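Local coordinates for protein DNA-directed RNA polymerase subunit L (Thermoplasma acidophilum, PDB 1XPP) that probably serves as the Rpb11-like subunit of the archaeal RNA polymerase, which transcribes DNA into RNA, pairing through its dimerisation domain, at residues I23-I28 with S76-A81; T33-L38 with Y53-P58. One frame throughout, in Å; residues are numbered along the deposited sequence.

Contact 1. Residues I23-I28 with S76-A81; sequences ITVEMI and SAIKRA
Ile-23 and Val-25 meet Ile-78 through aliphatic branches alone; the guanidinium of Arg-80 takes no part in this meeting and folds back along its own helix. One of its faces lies against Ser-76 O and Ala-77 CA, both toward the rim, the carbonyl oxygen 3.5 Å above the guanidinium plane. A salt bridge from Arg-80 NH2 to Asp-45 OD1 ties this group to the loop before strand 48-54. The contact proper is carried by the far end of Ile-78. Its CG1 stands beside the backbone N (chi1 -63°) and the chain then runs on extended (chi2 173°), which brings the terminal methyl down to the strand. There Ile-78 CD1 comes within 3.8 Å of Ile-23 CG2, the shorter branch of that isoleucine, and the two side chains run at a slant to each other. The same CD1 reaches Val-25 CG2 at 4.2 Å, so one methyl serves two alternate strand residues. This is helix-on-sheet packing in the alpha+beta fold of the Rpb3/Rpb11 dimerisation domain: an inner strand, paired with 12-19 and 64-69, turns Ile-23 and Val-25 toward helix 74-105. The packing is light, with 81 Å² buried and 9.5 Å between Ile-23 CA and Ile-78 CA. Phe-96 of the second subunit packs on both Val-25 and Ile-78, while Phe-100 of that subunit packs on Ile-23.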
# COMPACT_ATOMS: atom_id res chain seq x y z
N ILE D 23 -21.70 -7.38 5.41
CA ILE D 23 -20.76 -6.90 4.42
C ILE D 23 -19.38 -7.35 4.85
O ILE D 23 -19.10 -7.50 6.07
CB ILE D 23 -20.84 -5.35 4.28
CG1 ILE D 23 -20.19 -4.88 2.99
CG2 ILE D 23 -20.27 -4.64 5.53
CD1 ILE D 23 -20.49 -3.38 2.63
N THR D 24 -18.55 -7.63 3.86
CA THR D 24 -17.14 -7.94 4.08
C THR D 24 -16.30 -7.01 3.24
O THR D 24 -16.58 -6.81 2.05
CB THR D 24 -16.84 -9.39 3.65
OG1 THR D 24 -17.75 -10.24 4.33
CG2 THR D 24 -15.38 -9.77 3.97
N VAL D 25 -15.29 -6.43 3.88
CA VAL D 25 -14.42 -5.47 3.27
C VAL D 25 -12.97 -5.93 3.40
O VAL D 25 -12.53 -6.31 4.49
CB VAL D 25 -14.59 -4.06 3.93
CG1 VAL D 25 -13.75 -3.03 3.22
CG2 VAL D 25 -16.03 -3.65 3.93
N GLU D 26 -12.26 -5.92 2.28
CA GLU D 26 -10.82 -6.17 2.27
C GLU D 26 -10.09 -4.85 2.53
O GLU D 26 -10.40 -3.84 1.86
CB GLU D 26 -10.40 -6.77 0.92
CG GLU D 26 -9.00 -7.39 0.97
CD GLU D 26 -8.63 -8.10 -0.32
OE1 GLU D 26 -9.10 -7.65 -1.40
OE2 GLU D 26 -7.85 -9.07 -0.27
N MET D 27 -9.18 -4.87 3.49
CA MET D 27 -8.43 -3.70 3.95
C MET D 27 -6.95 -3.91 3.72
O MET D 27 -6.35 -4.81 4.33
CB MET D 27 -8.64 -3.46 5.44
CG MET D 27 -10.05 -3.66 5.89
SD MET D 27 -10.94 -2.15 5.58
CE MET D 27 -10.20 -0.91 6.67
N ILE D 28 -6.36 -3.10 2.85
CA ILE D 28 -5.00 -3.31 2.39
C ILE D 28 -4.08 -2.19 2.89
O ILE D 28 -4.40 -1.01 2.76
CB ILE D 28 -4.96 -3.40 0.83
CG1 ILE D 28 -5.92 -4.52 0.35
CG2 ILE D 28 -3.53 -3.58 0.37
CD1 ILE D 28 -5.96 -4.76 -1.13
N SER D 76 -23.75 1.18 6.90
CA SER D 76 -24.03 2.26 7.88
C SER D 76 -23.36 2.07 9.24
O SER D 76 -22.92 3.05 9.87
CB SER D 76 -25.55 2.43 8.07
OG SER D 76 -26.07 2.79 6.81
N ALA D 77 -23.29 0.83 9.72
CA ALA D 77 -22.65 0.54 10.99
C ALA D 77 -21.17 0.89 10.87
O ALA D 77 -20.59 1.49 11.77
CB ALA D 77 -22.85 -0.94 11.43
N ILE D 78 -20.54 0.53 9.75
CA ILE D 78 -19.15 0.91 9.54
C ILE D 78 -19.00 2.45 9.54
O ILE D 78 -18.14 2.99 10.25
CB ILE D 78 -18.57 0.31 8.27
CG1 ILE D 78 -18.57 -1.22 8.41
CG2 ILE D 78 -17.17 0.94 7.99
CD1 ILE D 78 -18.17 -1.99 7.16
N LYS D 79 -19.86 3.13 8.79
CA LYS D 79 -19.79 4.60 8.74
C LYS D 79 -19.93 5.21 10.14
O LYS D 79 -19.15 6.11 10.50
CB LYS D 79 -20.85 5.20 7.81
CG LYS D 79 -20.71 6.74 7.69
CD LYS D 79 -21.69 7.35 6.70
CE LYS D 79 -21.50 8.88 6.69
NZ LYS D 79 -22.59 9.48 5.84
N ARG D 80 -20.93 4.78 10.92
CA ARG D 80 -21.11 5.34 12.28
C ARG D 80 -19.83 5.25 13.10
O ARG D 80 -19.41 6.22 13.79
CB ARG D 80 -22.28 4.66 13.02
CG ARG D 80 -23.66 5.00 12.37
CD ARG D 80 -24.84 4.46 13.20
NE ARG D 80 -24.90 3.00 13.35
CZ ARG D 80 -25.55 2.20 12.51
NH1 ARG D 80 -26.14 2.68 11.42
NH2 ARG D 80 -25.57 0.88 12.75
N ALA D 81 -19.19 4.08 13.03
CA ALA D 81 -17.98 3.87 13.81
C ALA D 81 -16.82 4.72 13.36
O ALA D 81 -16.08 5.25 14.22
CB ALA D 81 -17.57 2.40 13.78

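Contact 2. Residues T33-L38 with Y53-P58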
# COMPACT_ATOMS: atom_id res chain seq x y z
N THR D 33 -3.51 -2.00 14.18
CA THR D 33 -4.20 -1.28 15.25
C THR D 33 -5.46 -0.59 14.78
O THR D 33 -6.49 -0.62 15.48
CB THR D 33 -3.25 -0.30 15.96
OG1 THR D 33 -2.28 -1.12 16.64
CG2 THR D 33 -4.00 0.49 17.05
N LEU D 34 -5.38 0.02 13.59
CA LEU D 34 -6.59 0.64 13.00
C LEU D 34 -7.74 -0.37 12.84
O LEU D 34 -8.88 -0.11 13.20
CB LEU D 34 -6.27 1.34 11.66
CG LEU D 34 -7.53 2.00 11.04
CD1 LEU D 34 -7.23 3.32 10.35
CD2 LEU D 34 -8.16 1.06 10.07
N LEU D 35 -7.43 -1.55 12.32
CA LEU D 35 -8.49 -2.52 12.08
C LEU D 35 -9.15 -2.95 13.38
O LEU D 35 -10.37 -3.08 13.45
CB LEU D 35 -7.96 -3.73 11.28
CG LEU D 35 -7.16 -3.37 9.99
CD1 LEU D 35 -6.64 -4.63 9.31
CD2 LEU D 35 -7.99 -2.60 9.04
N ARG D 36 -8.33 -3.23 14.40
CA ARG D 36 -8.87 -3.73 15.67
C ARG D 36 -9.67 -2.65 16.36
O ARG D 36 -10.73 -2.92 16.90
CB ARG D 36 -7.74 -4.23 16.56
CG ARG D 36 -6.93 -5.32 15.90
CD ARG D 36 -6.08 -6.04 16.92
NE ARG D 36 -4.98 -6.76 16.27
CZ ARG D 36 -3.76 -6.26 16.10
NH1 ARG D 36 -3.46 -5.04 16.54
NH2 ARG D 36 -2.84 -6.99 15.49
N THR D 37 -9.17 -1.41 16.30
CA THR D 37 -9.88 -0.26 16.90
C THR D 37 -11.22 -0.05 16.20
O THR D 37 -12.25 0.17 16.84
CB THR D 37 -9.04 1.03 16.82
OG1 THR D 37 -7.83 0.82 17.52
CG2 THR D 37 -9.77 2.23 17.45
N LEU D 38 -11.21 -0.18 14.89
CA LEU D 38 -12.43 -0.02 14.14
C LEU D 38 -13.49 -1.05 14.55
O LEU D 38 -14.66 -0.72 14.77
CB LEU D 38 -12.12 -0.10 12.65
CG LEU D 38 -13.35 0.00 11.75
CD1 LEU D 38 -14.16 1.29 11.99
CD2 LEU D 38 -12.93 -0.13 10.29
N TYR D 53 -12.57 -8.86 12.79
CA TYR D 53 -11.44 -8.68 11.89
C TYR D 53 -10.76 -10.00 11.68
O TYR D 53 -10.75 -10.86 12.58
CB TYR D 53 -10.44 -7.66 12.42
CG TYR D 53 -9.86 -7.97 13.78
CD1 TYR D 53 -8.75 -8.83 13.92
CD2 TYR D 53 -10.40 -7.39 14.92
CE1 TYR D 53 -8.23 -9.11 15.18
CE2 TYR D 53 -9.87 -7.64 16.17
CZ TYR D 53 -8.80 -8.51 16.30
OH TYR D 53 -8.30 -8.75 17.57
N TYR D 54 -10.13 -10.11 10.51
CA TYR D 54 -9.33 -11.28 10.15
C TYR D 54 -8.01 -10.75 9.67
O TYR D 54 -7.90 -10.12 8.61
CB TYR D 54 -10.00 -12.11 9.08
CG TYR D 54 -11.41 -12.49 9.44
CD1 TYR D 54 -12.50 -11.67 9.09
CD2 TYR D 54 -11.67 -13.66 10.17
CE1 TYR D 54 -13.82 -12.04 9.42
CE2 TYR D 54 -12.96 -14.02 10.50
CZ TYR D 54 -14.02 -13.22 10.12
OH TYR D 54 -15.27 -13.65 10.49
N ILE D 55 -6.98 -10.99 10.48
CA ILE D 55 -5.68 -10.47 10.12
C ILE D 55 -4.71 -11.62 10.00
O ILE D 55 -4.18 -11.89 8.91
CB ILE D 55 -5.20 -9.42 11.12
CG1 ILE D 55 -6.11 -8.20 11.06
CG2 ILE D 55 -3.75 -9.02 10.83
CD1 ILE D 55 -5.98 -7.24 12.24
N LYS D 56 -4.44 -12.29 11.12
CA LYS D 56 -3.58 -13.48 11.00
C LYS D 56 -4.30 -14.81 10.88
O LYS D 56 -3.69 -15.82 10.50
CB LYS D 56 -2.49 -13.53 12.05
CG LYS D 56 -2.86 -13.08 13.41
CD LYS D 56 -1.72 -12.22 13.94
CE LYS D 56 -1.71 -10.85 13.25
NZ LYS D 56 -0.35 -10.22 13.21
N HIS D 57 -5.59 -14.84 11.17
CA HIS D 57 -6.36 -16.06 10.98
C HIS D 57 -7.66 -15.71 10.26
O HIS D 57 -8.27 -14.69 10.59
CB HIS D 57 -6.69 -16.70 12.34
CG HIS D 57 -5.50 -16.80 13.24
ND1 HIS D 57 -4.42 -17.60 12.96
CD2 HIS D 57 -5.20 -16.16 14.40
CE1 HIS D 57 -3.51 -17.46 13.90
NE2 HIS D 57 -3.96 -16.59 14.79
N PRO D 58 -8.06 -16.52 9.26
CA PRO D 58 -7.38 -17.70 8.68
C PRO D 58 -6.32 -17.17 7.74
O PRO D 58 -5.91 -15.99 7.84
CB PRO D 58 -8.51 -18.38 7.92
CG PRO D 58 -9.33 -17.21 7.39
CD PRO D 58 -9.33 -16.23 8.55
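The aliphatic part of Arg-36 lies across one face of the Tyr-53 ring, with CG over the face in a CH-pi contact. Arg-36 CG sits 3.9 Å from the ring centroid of Tyr-53, only 18° off the normal. From there the extended chain carries Arg-36 CD to 3.6 Å from Tyr-53 OH, and the hydroxyl ends up at the guanidinium edge, near its plane. Guanidinium and ring are steeply turned against each other, 78° apart, so the charged group does not stack on the ring. An alanine in place of Tyr-53 would remove the ring, and the Arg-36 chain would probably be left without its aromatic support and able to swing more widely. Beside this pair the Leu-35 and Ile-55 side chains run at an angle, Leu-35 CD1 lying 4.0 Å from Ile-55 CD1, which also approaches Leu-35 CB. Lys-56 NZ comes to 4.7 Å from Arg-36 NH2, a like-charge approach likely to be mildly unfavourable. Helix 32-42 is thus packed on the end of strand 48-54 and the loop after it, with Pro-63 touching both Leu-35 and Ile-55 and Leu-38 of the same helix reaching Ile-65 on strand 64-69 and Val-82 on helix 74-105.

In the fold
Contacts 1 and 2 have their centres 12 Å apart and rest on one four-stranded antiparallel sheet, contact 1 on inner strand 22-28 and contact 2 on strand 48-54, outermost in this chain. Along the chain, strand 22-28 leads into helix 32-42 and then strand 48-54, so both segments of contact 2 fall between those of contact 1. The two also touch: Met-27 CE lies 3.7 Å from Leu-35 CD2, and Ala-81 CB lies 4.0 Å from Leu-38 CD1. Helices 32-42 and 74-105 therefore share a core with the sheet. Both contacts also border the second subunit, another copy of this protein whose Phe-96 reaches each; in the polymerase an Rpb3-like subunit probably takes that place.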